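Prolyl oligopeptidase (Novosphingobium capsulatum, PDB 1YR2) probably hydrolyses oligopeptides after proline and, less characteristically, alanine residues, acting as a serine-type endopeptidase of the S9A family. Local coordinates at residues 401-406 and 423-428; 462-467 and 476-481; 488-493 and 519-524. All coordinates share one frame; numbering follows the deposited sequence.

Overall arrangement
The three contacts run from the beta-propeller into the alpha/beta-hydrolase domain. Contact 1 is partly buried and lies in the propeller; a strand there meets an inter-blade linker through side chains and one serine hydroxyl. Contacts 2 and 3 belong to one mixed sheet, their centres about 8 Å apart, with strand 473-481 of contact 2 bonded to strand 519-523 of contact 3. Contact 2 is an antiparallel hairpin at the sheet's edge, likewise partly buried and carrying a salt bridge; contact 3 is buried, parallel and mostly apolar in its side chains. Phe428 and Ile406 of contact 1 pack on Phe477 of contact 2, and Phe428 also meets Phe520 of contact 3, which joins the two domains.

Contact 1: 401-406 and 423-428; sequences VSLPGI and LSFSSF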
loop_
_atom_site.group_PDB
_atom_site.type_symbol
_atom_site.label_atom_id
_atom_site.label_comp_id
_atom_site.label_asym_id
_atom_site.label_seq_id
_atom_site.Cartn_x
_atom_site.Cartn_y
_atom_site.Cartn_z
ATOM N N VAL A 401 -2.636 -9.288 19.865
ATOM C CA VAL A 401 -3.119 -7.948 20.141
ATOM C C VAL A 401 -4.557 -7.822 19.643
ATOM O O VAL A 401 -4.851 -8.166 18.508
ATOM C CB VAL A 401 -2.247 -6.853 19.445
ATOM C CG1 VAL A 401 -2.860 -5.462 19.634
ATOM C CG2 VAL A 401 -0.837 -6.840 20.003
ATOM N N SER A 402 -5.449 -7.320 20.499
ATOM C CA SER A 402 -6.812 -6.987 20.111
ATOM C C SER A 402 -6.795 -5.735 19.208
ATOM O O SER A 402 -6.245 -4.717 19.592
ATOM C CB SER A 402 -7.685 -6.761 21.371
ATOM O OG SER A 402 -7.181 -5.612 22.106
ATOM N N LEU A 403 -7.355 -5.834 18.005
ATOM C CA LEU A 403 -7.479 -4.725 17.068
ATOM C C LEU A 403 -8.956 -4.328 16.909
ATOM O O LEU A 403 -9.819 -5.156 17.202
ATOM C CB LEU A 403 -6.905 -5.164 15.713
ATOM C CG LEU A 403 -5.428 -5.554 15.620
ATOM C CD1 LEU A 403 -5.134 -6.062 14.238
ATOM C CD2 LEU A 403 -4.568 -4.388 15.972
ATOM N N PRO A 404 -9.269 -3.115 16.443
ATOM C CA PRO A 404 -10.664 -2.662 16.333
ATOM C C PRO A 404 -11.509 -3.516 15.381
ATOM O O PRO A 404 -12.721 -3.594 15.561
ATOM C CB PRO A 404 -10.550 -1.220 15.777
ATOM C CG PRO A 404 -9.214 -0.821 15.887
ATOM C CD PRO A 404 -8.352 -2.054 16.017
ATOM N N GLY A 405 -10.875 -4.161 14.415
ATOM C CA GLY A 405 -11.545 -5.031 13.472
ATOM C C GLY A 405 -10.500 -5.577 12.493
ATOM O O GLY A 405 -9.278 -5.442 12.726
ATOM N N ILE A 406 -10.957 -6.178 11.410
ATOM C CA ILE A 406 -10.052 -6.656 10.335
ATOM C C ILE A 406 -9.346 -5.468 9.696
ATOM O O ILE A 406 -9.981 -4.507 9.339
ATOM C CB ILE A 406 -10.843 -7.482 9.297
ATOM C CG1 ILE A 406 -11.205 -8.846 9.897
ATOM C CG2 ILE A 406 -10.039 -7.706 8.020
ATOM C CD1 ILE A 406 -12.283 -9.606 9.064
ATOM N N LEU A 423 0.325 1.770 17.955
ATOM C CA LEU A 423 0.258 0.906 16.777
ATOM C C LEU A 423 -0.526 1.648 15.701
ATOM O O LEU A 423 -1.595 2.197 15.984
ATOM C CB LEU A 423 -0.463 -0.403 17.174
ATOM C CG LEU A 423 -0.681 -1.542 16.210
ATOM C CD1 LEU A 423 0.654 -2.004 15.701
ATOM C CD2 LEU A 423 -1.248 -2.733 16.959
ATOM N N SER A 424 -0.029 1.654 14.470
ATOM C CA SER A 424 -0.719 2.260 13.353
ATOM C C SER A 424 -1.638 1.216 12.676
ATOM O O SER A 424 -1.203 0.115 12.366
ATOM C CB SER A 424 0.304 2.845 12.374
ATOM O OG SER A 424 -0.387 3.425 11.282
ATOM N N PHE A 425 -2.899 1.569 12.464
ATOM C CA PHE A 425 -3.920 0.628 11.967
ATOM C C PHE A 425 -4.708 1.298 10.844
ATOM O O PHE A 425 -5.136 2.489 10.952
ATOM C CB PHE A 425 -4.838 0.231 13.092
ATOM C CG PHE A 425 -5.961 -0.657 12.683
ATOM C CD1 PHE A 425 -5.756 -1.995 12.513
ATOM C CD2 PHE A 425 -7.217 -0.141 12.455
ATOM C CE1 PHE A 425 -6.804 -2.831 12.164
ATOM C CE2 PHE A 425 -8.282 -0.973 12.053
ATOM C CZ PHE A 425 -8.079 -2.307 11.926
ATOM N N SER A 426 -5.015 0.540 9.794
ATOM C CA SER A 426 -5.898 1.051 8.752
ATOM C C SER A 426 -6.759 -0.074 8.191
ATOM O O SER A 426 -6.454 -1.283 8.376
ATOM C CB SER A 426 -5.087 1.724 7.666
ATOM O OG SER A 426 -4.566 0.738 6.794
ATOM N N SER A 427 -7.855 0.278 7.544
ATOM C CA SER A 427 -8.669 -0.723 6.892
ATOM C C SER A 427 -9.598 -0.051 5.899
ATOM O O SER A 427 -9.524 1.132 5.726
ATOM C CB SER A 427 -9.490 -1.541 7.916
ATOM O OG SER A 427 -9.927 -2.758 7.316
ATOM N N PHE A 428 -10.478 -0.815 5.251
ATOM C CA PHE A 428 -11.337 -0.253 4.208
ATOM C C PHE A 428 -12.236 0.858 4.741
ATOM O O PHE A 428 -12.617 1.747 3.987
ATOM C CB PHE A 428 -12.156 -1.342 3.529
ATOM C CG PHE A 428 -11.333 -2.407 2.925
ATOM C CD1 PHE A 428 -10.612 -2.163 1.782
ATOM C CD2 PHE A 428 -11.213 -3.663 3.549
ATOM C CE1 PHE A 428 -9.811 -3.132 1.217
ATOM C CE2 PHE A 428 -10.446 -4.682 2.950
ATOM C CZ PHE A 428 -9.722 -4.394 1.793
#
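Phe425 meets Pro404 face-on: Pro404 CD stands 4.0 Å from the centroid of the Phe425 ring and only 6° off its normal, which meets the definition of a CH-pi contact. Pro404 CG supports the same approach, 3.9 Å from Phe425 CE2. The ring is carried toward the linker because CG lies anti to the backbone N (chi1 177°), and its far end then meets Gly405, whose O is 3.5 Å from Phe425 CZ at an oblique angle. Leu403 adds a second apolar touch, CD1 to Phe425 CE1.

Leu423 uses one methyl for two neighbours. Its CD2 lies 3.8 Å from Leu403 CD2, the two side chains crossing at about a right angle, and the same Leu423 CD2 meets Val401 CG1 at 4.1 Å, here tip to tip.

Ile406 contributes its backbone. Its CB is directed away from strand 423-427, and the side chain packs on Val461 and Gln463 of strand 459-467, while its carbonyl turns to Ser427. Ser427 OG donates to Ile406 O at 2.7 Å, the hydroxyl tilted 24° from the carbonyl plane. Segment 401-406 follows strand 397-400, the last of one propeller blade, and leads into strand 408-413, the first of the next, so this is the linker between blades crossing a strand of the later one. Leu435 of the adjacent strand 433-438 touches both Pro404 and Phe425.

No backbone-to-backbone hydrogen bond spans the two segments, although Ser402 is bonded to Ala442 and Thr444 elsewhere in the later blade. Against strand 423-427 itself the linker is therefore fitted by side-chain shape, with proline against an aromatic face and leucine methyls in contact, while one short hydroxyl bond satisfies the Ile406 carbonyl and probably helps to hold it.

Contact 2: 462-467 and 476-481; sequences EQVFYP and MFIVRR
Glu462 and Arg480 form a salt bridge in which the guanidinium meets the carboxylate from above its plane. Arg480 NH2 is 2.9 Å from Glu462 OE2 and lies 37° out of the carboxylate plane, although the oxygen itself sits close to the guanidinium plane. A bend at chi3 (-67°) turns the Arg480 chain toward its partner, and Ile478 CG2 lies over one guanidinium face. A water accepts from Arg480 NE at 2.9 Å and stands beside Glu462 OE2; it may also link weakly to Ile478 O.

The strands pair in antiparallel register. Glu462 and Ile478 are a hydrogen-bonded pair, as are Val464 and Met476, where Val464 N reaches Met476 O at 2.8 Å. Gln463 and Phe477 form the non-hydrogen-bonded pair between them. Their side chains run alongside each other in the same direction, amide and ring planes 12° apart, with Gln463 NE2 3.6 Å from Phe477 CE1; the amide's polar ends are held by Asp383 O and Lys385.

The face opposite Gln463 and Phe477 carries the salt bridge at one end and an apolar cluster of Val464, Met476 and Ile478 beside it. Val464 CG2 lies 4.0 Å from Met476 CB and equally far from Ile478 CD1. Tyr466 receives Met476 CB at its ring edge, 3.9 Å from CE2, and Met476 SD makes an oblique Met-aromatic contact. Helix 544-560 covers this side through Trp557, Ala553, Ala554 and Leu558, and Asp550 O binds Tyr466 OH.

Paired strands 459-467 and 473-481 make a beta hairpin, which forms the antiparallel edge of the central mixed sheet of the alpha/beta-hydrolase fold.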
loop_
_atom_site.group_PDB
_atom_site.type_symbol
_atom_site.label_atom_id
_atom_site.label_comp_id
_atom_site.label_asym_id
_atom_site.label_seq_id
_atom_site.Cartn_x
_atom_site.Cartn_y
_atom_site.Cartn_z
ATOM N N GLU A 462 -15.844 -7.767 6.897
ATOM C CA GLU A 462 -15.948 -9.198 7.179
ATOM C C GLU A 462 -15.014 -9.930 6.235
ATOM O O GLU A 462 -14.623 -9.371 5.237
ATOM C CB GLU A 462 -17.383 -9.655 6.912
ATOM C CG GLU A 462 -18.356 -9.167 7.965
ATOM C CD GLU A 462 -19.782 -9.649 7.734
ATOM O OE1 GLU A 462 -20.099 -10.820 8.016
ATOM O OE2 GLU A 462 -20.594 -8.836 7.265
ATOM N N GLN A 463 -14.595 -11.159 6.566
ATOM C CA GLN A 463 -13.810 -11.963 5.653
ATOM C C GLN A 463 -14.408 -13.350 5.564
ATOM O O GLN A 463 -14.881 -13.872 6.553
ATOM C CB GLN A 463 -12.332 -12.061 6.106
ATOM C CG GLN A 463 -11.419 -12.926 5.189
ATOM C CD GLN A 463 -9.969 -12.948 5.645
ATOM O OE1 GLN A 463 -9.690 -13.226 6.828
ATOM N NE2 GLN A 463 -9.046 -12.601 4.733
ATOM N N VAL A 464 -14.489 -13.872 4.347
ATOM C CA VAL A 464 -14.978 -15.208 4.100
ATOM C C VAL A 464 -13.943 -15.945 3.287
ATOM O O VAL A 464 -13.015 -15.356 2.750
ATOM C CB VAL A 464 -16.358 -15.216 3.382
ATOM C CG1 VAL A 464 -17.382 -14.477 4.263
ATOM C CG2 VAL A 464 -16.284 -14.587 1.983
ATOM N N PHE A 465 -14.110 -17.246 3.196
ATOM C CA PHE A 465 -13.237 -18.057 2.370
ATOM C C PHE A 465 -14.143 -18.920 1.511
ATOM O O PHE A 465 -14.870 -19.739 2.044
ATOM C CB PHE A 465 -12.335 -18.924 3.270
ATOM C CG PHE A 465 -11.483 -18.115 4.212
ATOM C CD1 PHE A 465 -11.964 -17.740 5.458
ATOM C CD2 PHE A 465 -10.199 -17.730 3.838
ATOM C CE1 PHE A 465 -11.171 -16.961 6.329
ATOM C CE2 PHE A 465 -9.420 -16.939 4.678
ATOM C CZ PHE A 465 -9.899 -16.548 5.922
ATOM N N TYR A 466 -14.037 -18.818 0.192
ATOM C CA TYR A 466 -14.963 -19.518 -0.700
ATOM C C TYR A 466 -14.196 -20.441 -1.647
ATOM O O TYR A 466 -13.089 -20.106 -2.042
ATOM C CB TYR A 466 -15.744 -18.478 -1.511
ATOM C CG TYR A 466 -14.891 -17.711 -2.483
ATOM C CD1 TYR A 466 -14.685 -18.170 -3.805
ATOM C CD2 TYR A 466 -14.291 -16.512 -2.119
ATOM C CE1 TYR A 466 -13.892 -17.420 -4.713
ATOM C CE2 TYR A 466 -13.493 -15.797 -3.017
ATOM C CZ TYR A 466 -13.283 -16.271 -4.293
ATOM O OH TYR A 466 -12.511 -15.561 -5.195
ATOM N N PRO A 467 -14.773 -21.598 -2.004
ATOM C CA PRO A 467 -14.126 -22.508 -2.959
ATOM C C PRO A 467 -14.215 -22.019 -4.425
ATOM O O PRO A 467 -15.248 -21.553 -4.921
ATOM C CB PRO A 467 -14.826 -23.880 -2.706
ATOM C CG PRO A 467 -16.210 -23.527 -2.206
ATOM C CD PRO A 467 -16.099 -22.097 -1.564
ATOM N N MET A 476 -12.016 -13.615 0.684
ATOM C CA MET A 476 -12.684 -12.403 0.218
ATOM C C MET A 476 -13.122 -11.551 1.405
ATOM O O MET A 476 -13.647 -12.069 2.393
ATOM C CB MET A 476 -13.885 -12.740 -0.651
ATOM C CG MET A 476 -14.695 -11.530 -1.118
ATOM S SD MET A 476 -15.770 -11.969 -2.510
ATOM C CE MET A 476 -16.630 -13.368 -1.884
ATOM N N PHE A 477 -12.927 -10.231 1.266
ATOM C CA PHE A 477 -13.392 -9.223 2.219
ATOM C C PHE A 477 -14.712 -8.691 1.717
ATOM O O PHE A 477 -14.910 -8.521 0.505
ATOM C CB PHE A 477 -12.444 -8.012 2.303
ATOM C CG PHE A 477 -11.081 -8.312 2.824
ATOM C CD1 PHE A 477 -10.905 -8.769 4.112
ATOM C CD2 PHE A 477 -9.966 -8.179 2.010
ATOM C CE1 PHE A 477 -9.652 -9.104 4.586
ATOM C CE2 PHE A 477 -8.690 -8.490 2.497
ATOM C CZ PHE A 477 -8.547 -8.932 3.792
ATOM N N ILE A 478 -15.643 -8.474 2.628
ATOM C CA ILE A 478 -16.937 -7.860 2.307
ATOM C C ILE A 478 -17.148 -6.736 3.300
ATOM O O ILE A 478 -17.051 -6.955 4.521
ATOM C CB ILE A 478 -18.035 -8.929 2.483
ATOM C CG1 ILE A 478 -17.837 -10.052 1.479
ATOM C CG2 ILE A 478 -19.441 -8.320 2.230
ATOM C CD1 ILE A 478 -18.561 -11.284 1.878
ATOM N N VAL A 479 -17.437 -5.542 2.805
ATOM C CA VAL A 479 -17.432 -4.359 3.631
ATOM C C VAL A 479 -18.738 -3.658 3.404
ATOM O O VAL A 479 -19.103 -3.359 2.287
ATOM C CB VAL A 479 -16.301 -3.393 3.214
ATOM C CG1 VAL A 479 -16.216 -2.249 4.216
ATOM C CG2 VAL A 479 -14.991 -4.117 3.161
ATOM N N ARG A 480 -19.460 -3.424 4.475
ATOM C CA ARG A 480 -20.801 -2.831 4.377
ATOM C C ARG A 480 -21.071 -1.930 5.548
ATOM O O ARG A 480 -20.661 -2.212 6.679
ATOM C CB ARG A 480 -21.843 -3.921 4.422
ATOM C CG ARG A 480 -21.941 -4.707 3.132
ATOM C CD ARG A 480 -22.842 -5.921 3.201
ATOM N NE ARG A 480 -22.315 -6.958 4.091
ATOM C CZ ARG A 480 -22.835 -8.171 4.159
ATOM N NH1 ARG A 480 -23.886 -8.482 3.415
ATOM N NH2 ARG A 480 -22.333 -9.075 4.990
ATOM N N ARG A 481 -21.777 -0.851 5.282
ATOM C CA ARG A 481 -22.342 -0.062 6.345
ATOM C C ARG A 481 -23.382 -0.879 7.160
ATOM O O ARG A 481 -23.977 -1.810 6.652
ATOM C CB ARG A 481 -22.953 1.200 5.730
ATOM C CG ARG A 481 -23.159 2.341 6.692
ATOM C CD ARG A 481 -23.556 3.591 5.920
ATOM N NE ARG A 481 -24.754 3.358 5.111
ATOM C CZ ARG A 481 -25.213 4.178 4.188
ATOM N NH1 ARG A 481 -24.524 5.261 3.879
ATOM N NH2 ARG A 481 -26.321 3.892 3.513
HETATM O O HOH W 1 -19.803 -6.649 5.497
#

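Contact 3: 488-493 and 519-524; sequences LPTLLY and AFALAN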
loop_
_atom_site.group_PDB
_atom_site.type_symbol
_atom_site.label_atom_id
_atom_site.label_comp_id
_atom_site.label_asym_id
_atom_site.label_seq_id
_atom_site.Cartn_x
_atom_site.Cartn_y
_atom_site.Cartn_z
ATOM N N LEU A 488 -27.347 -6.187 -1.476
ATOM C CA LEU A 488 -27.129 -4.807 -1.897
ATOM C C LEU A 488 -26.420 -4.756 -3.249
ATOM O O LEU A 488 -25.675 -5.661 -3.556
ATOM C CB LEU A 488 -26.256 -4.120 -0.860
ATOM C CG LEU A 488 -26.914 -3.732 0.460
ATOM C CD1 LEU A 488 -25.860 -3.096 1.373
ATOM C CD2 LEU A 488 -28.080 -2.785 0.203
ATOM N N PRO A 489 -26.629 -3.708 -4.048
ATOM C CA PRO A 489 -25.705 -3.454 -5.168
ATOM C C PRO A 489 -24.255 -3.532 -4.661
ATOM O O PRO A 489 -23.914 -2.981 -3.602
ATOM C CB PRO A 489 -26.052 -2.049 -5.600
ATOM C CG PRO A 489 -27.503 -1.934 -5.253
ATOM C CD PRO A 489 -27.696 -2.704 -3.980
ATOM N N THR A 490 -23.409 -4.223 -5.413
ATOM C CA THR A 490 -22.100 -4.611 -4.917
ATOM C C THR A 490 -21.066 -4.278 -5.962
ATOM O O THR A 490 -21.261 -4.506 -7.147
ATOM C CB THR A 490 -22.074 -6.116 -4.606
ATOM O OG1 THR A 490 -22.991 -6.412 -3.556
ATOM C CG2 THR A 490 -20.720 -6.573 -4.083
ATOM N N LEU A 491 -19.955 -3.722 -5.482
ATOM C CA LEU A 491 -18.772 -3.464 -6.267
ATOM C C LEU A 491 -17.713 -4.476 -5.828
ATOM O O LEU A 491 -17.259 -4.441 -4.675
ATOM C CB LEU A 491 -18.298 -2.031 -6.009
ATOM C CG LEU A 491 -17.203 -1.450 -6.916
ATOM C CD1 LEU A 491 -17.044 0.060 -6.631
ATOM C CD2 LEU A 491 -15.907 -2.113 -6.691
ATOM N N LEU A 492 -17.313 -5.351 -6.750
ATOM C CA LEU A 492 -16.323 -6.413 -6.508
ATOM C C LEU A 492 -15.048 -6.070 -7.255
ATOM O O LEU A 492 -15.074 -5.903 -8.455
ATOM C CB LEU A 492 -16.852 -7.748 -6.997
ATOM C CG LEU A 492 -15.886 -8.907 -7.116
ATOM C CD1 LEU A 492 -15.307 -9.271 -5.725
ATOM C CD2 LEU A 492 -16.547 -10.088 -7.787
ATOM N N TYR A 493 -13.963 -5.963 -6.511
ATOM C CA TYR A 493 -12.640 -5.583 -6.996
ATOM C C TYR A 493 -11.655 -6.742 -6.928
ATOM O O TYR A 493 -11.737 -7.618 -6.055
ATOM C CB TYR A 493 -12.142 -4.422 -6.142
ATOM C CG TYR A 493 -10.817 -3.854 -6.563
ATOM C CD1 TYR A 493 -10.737 -2.890 -7.557
ATOM C CD2 TYR A 493 -9.644 -4.279 -5.984
ATOM C CE1 TYR A 493 -9.537 -2.378 -7.938
ATOM C CE2 TYR A 493 -8.411 -3.746 -6.376
ATOM C CZ TYR A 493 -8.391 -2.800 -7.360
ATOM O OH TYR A 493 -7.214 -2.271 -7.770
ATOM N N ALA A 519 -22.480 -2.384 -1.226
ATOM C CA ALA A 519 -21.549 -3.331 -0.634
ATOM C C ALA A 519 -20.287 -3.337 -1.446
ATOM O O ALA A 519 -20.331 -3.124 -2.671
ATOM C CB ALA A 519 -22.148 -4.701 -0.574
ATOM N N PHE A 520 -19.159 -3.502 -0.754
ATOM C CA PHE A 520 -17.861 -3.638 -1.374
ATOM C C PHE A 520 -17.282 -5.013 -1.046
ATOM O O PHE A 520 -17.372 -5.508 0.091
ATOM C CB PHE A 520 -16.944 -2.500 -0.950
ATOM C CG PHE A 520 -15.519 -2.658 -1.409
ATOM C CD1 PHE A 520 -15.185 -2.481 -2.741
ATOM C CD2 PHE A 520 -14.533 -3.032 -0.531
ATOM C CE1 PHE A 520 -13.870 -2.580 -3.175
ATOM C CE2 PHE A 520 -13.202 -3.181 -0.952
ATOM C CZ PHE A 520 -12.879 -2.956 -2.304
ATOM N N ALA A 521 -16.726 -5.641 -2.075
ATOM C CA ALA A 521 -16.076 -6.944 -1.943
ATOM C C ALA A 521 -14.773 -6.927 -2.679
ATOM O O ALA A 521 -14.642 -6.316 -3.739
ATOM C CB ALA A 521 -17.002 -7.988 -2.496
ATOM N N LEU A 522 -13.768 -7.560 -2.105
ATOM C CA LEU A 522 -12.462 -7.649 -2.704
ATOM C C LEU A 522 -11.975 -9.078 -2.518
ATOM O O LEU A 522 -11.924 -9.567 -1.390
ATOM C CB LEU A 522 -11.494 -6.674 -2.043
ATOM C CG LEU A 522 -10.055 -6.611 -2.614
ATOM C CD1 LEU A 522 -9.389 -5.324 -2.285
ATOM C CD2 LEU A 522 -9.172 -7.754 -2.094
ATOM N N ALA A 523 -11.669 -9.744 -3.624
ATOM C CA ALA A 523 -11.205 -11.154 -3.596
ATOM C C ALA A 523 -9.690 -11.223 -3.745
ATOM O O ALA A 523 -9.115 -10.570 -4.604
ATOM C CB ALA A 523 -11.872 -11.915 -4.701
ATOM N N ASN A 524 -9.054 -12.014 -2.901
ATOM C CA ASN A 524 -7.604 -12.173 -2.860
ATOM C C ASN A 524 -7.240 -13.350 -3.776
ATOM O O ASN A 524 -6.790 -14.406 -3.348
ATOM C CB ASN A 524 -7.152 -12.435 -1.430
ATOM C CG ASN A 524 -7.301 -11.225 -0.544
ATOM O OD1 ASN A 524 -8.252 -11.139 0.260
ATOM N ND2 ASN A 524 -6.426 -10.205 -0.762
#
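Ala519 O is gripped by several groups: Leu491 N donates to it at 2.9 Å, Thr490 CA approaches it at 3.2 Å in a CA-H...O contact, and Trp513 NE1 of helix 508-514 adds a further hydrogen bond. Between strands 490-493 and 519-523 the backbone bonds fall to alternate residues, Pro489, Leu491 and Tyr493 on one side and Ala519, Ala521 and Ala523 on the other. Ala519 N binds Pro489 O at 2.8 Å, Ala521 N binds Leu491 O, Tyr493 N binds Ala521 O and Ala523 N reaches Tyr493 O, as expected for parallel strands whose axes lie 18° apart.

Thr490 and Ala519 point to one side of the sheet. Thr490 OG1, which lies 3.5 Å from Ala519 CB, donates to Leu488 O at 2.8 Å from above that carbonyl plane and is also bonded to Thr564 OG1. A valine in its place would probably leave Leu488 O and the Thr564 hydroxyl without their shared partner, with less to hold the segment before the strand.

Farther along this face Leu492 CD1 rests 3.9 Å from Ala521 CB, and the small alanines lie beneath helix 544-560, whose Leu558 and Ala554 touch Ala521 and Ala523. The other face carries the bulky side chains Leu491, Phe520, Tyr493 and Leu522. Phe520 CG stands opposite its backbone N (chi1 173°), which brings CD1 to 4.0 Å from Leu491 CD2 and CE1 to 3.9 Å from Tyr493 CB. Tyr493 and Leu522 run side by side. Strand 490-493, helix 508-514 and the parallel neighbour 519-523 follow in order, a beta-alpha-beta crossover; Phe510 of that helix stacks on Phe520.

Tyr493 also touches the Gly573-Ser575-Gly577 stretch, consistent with a nucleophile elbow. Backbone bonds therefore set the register, while alanines against a helix and aromatic rings on the reverse face let the buried sheet be covered on both sides.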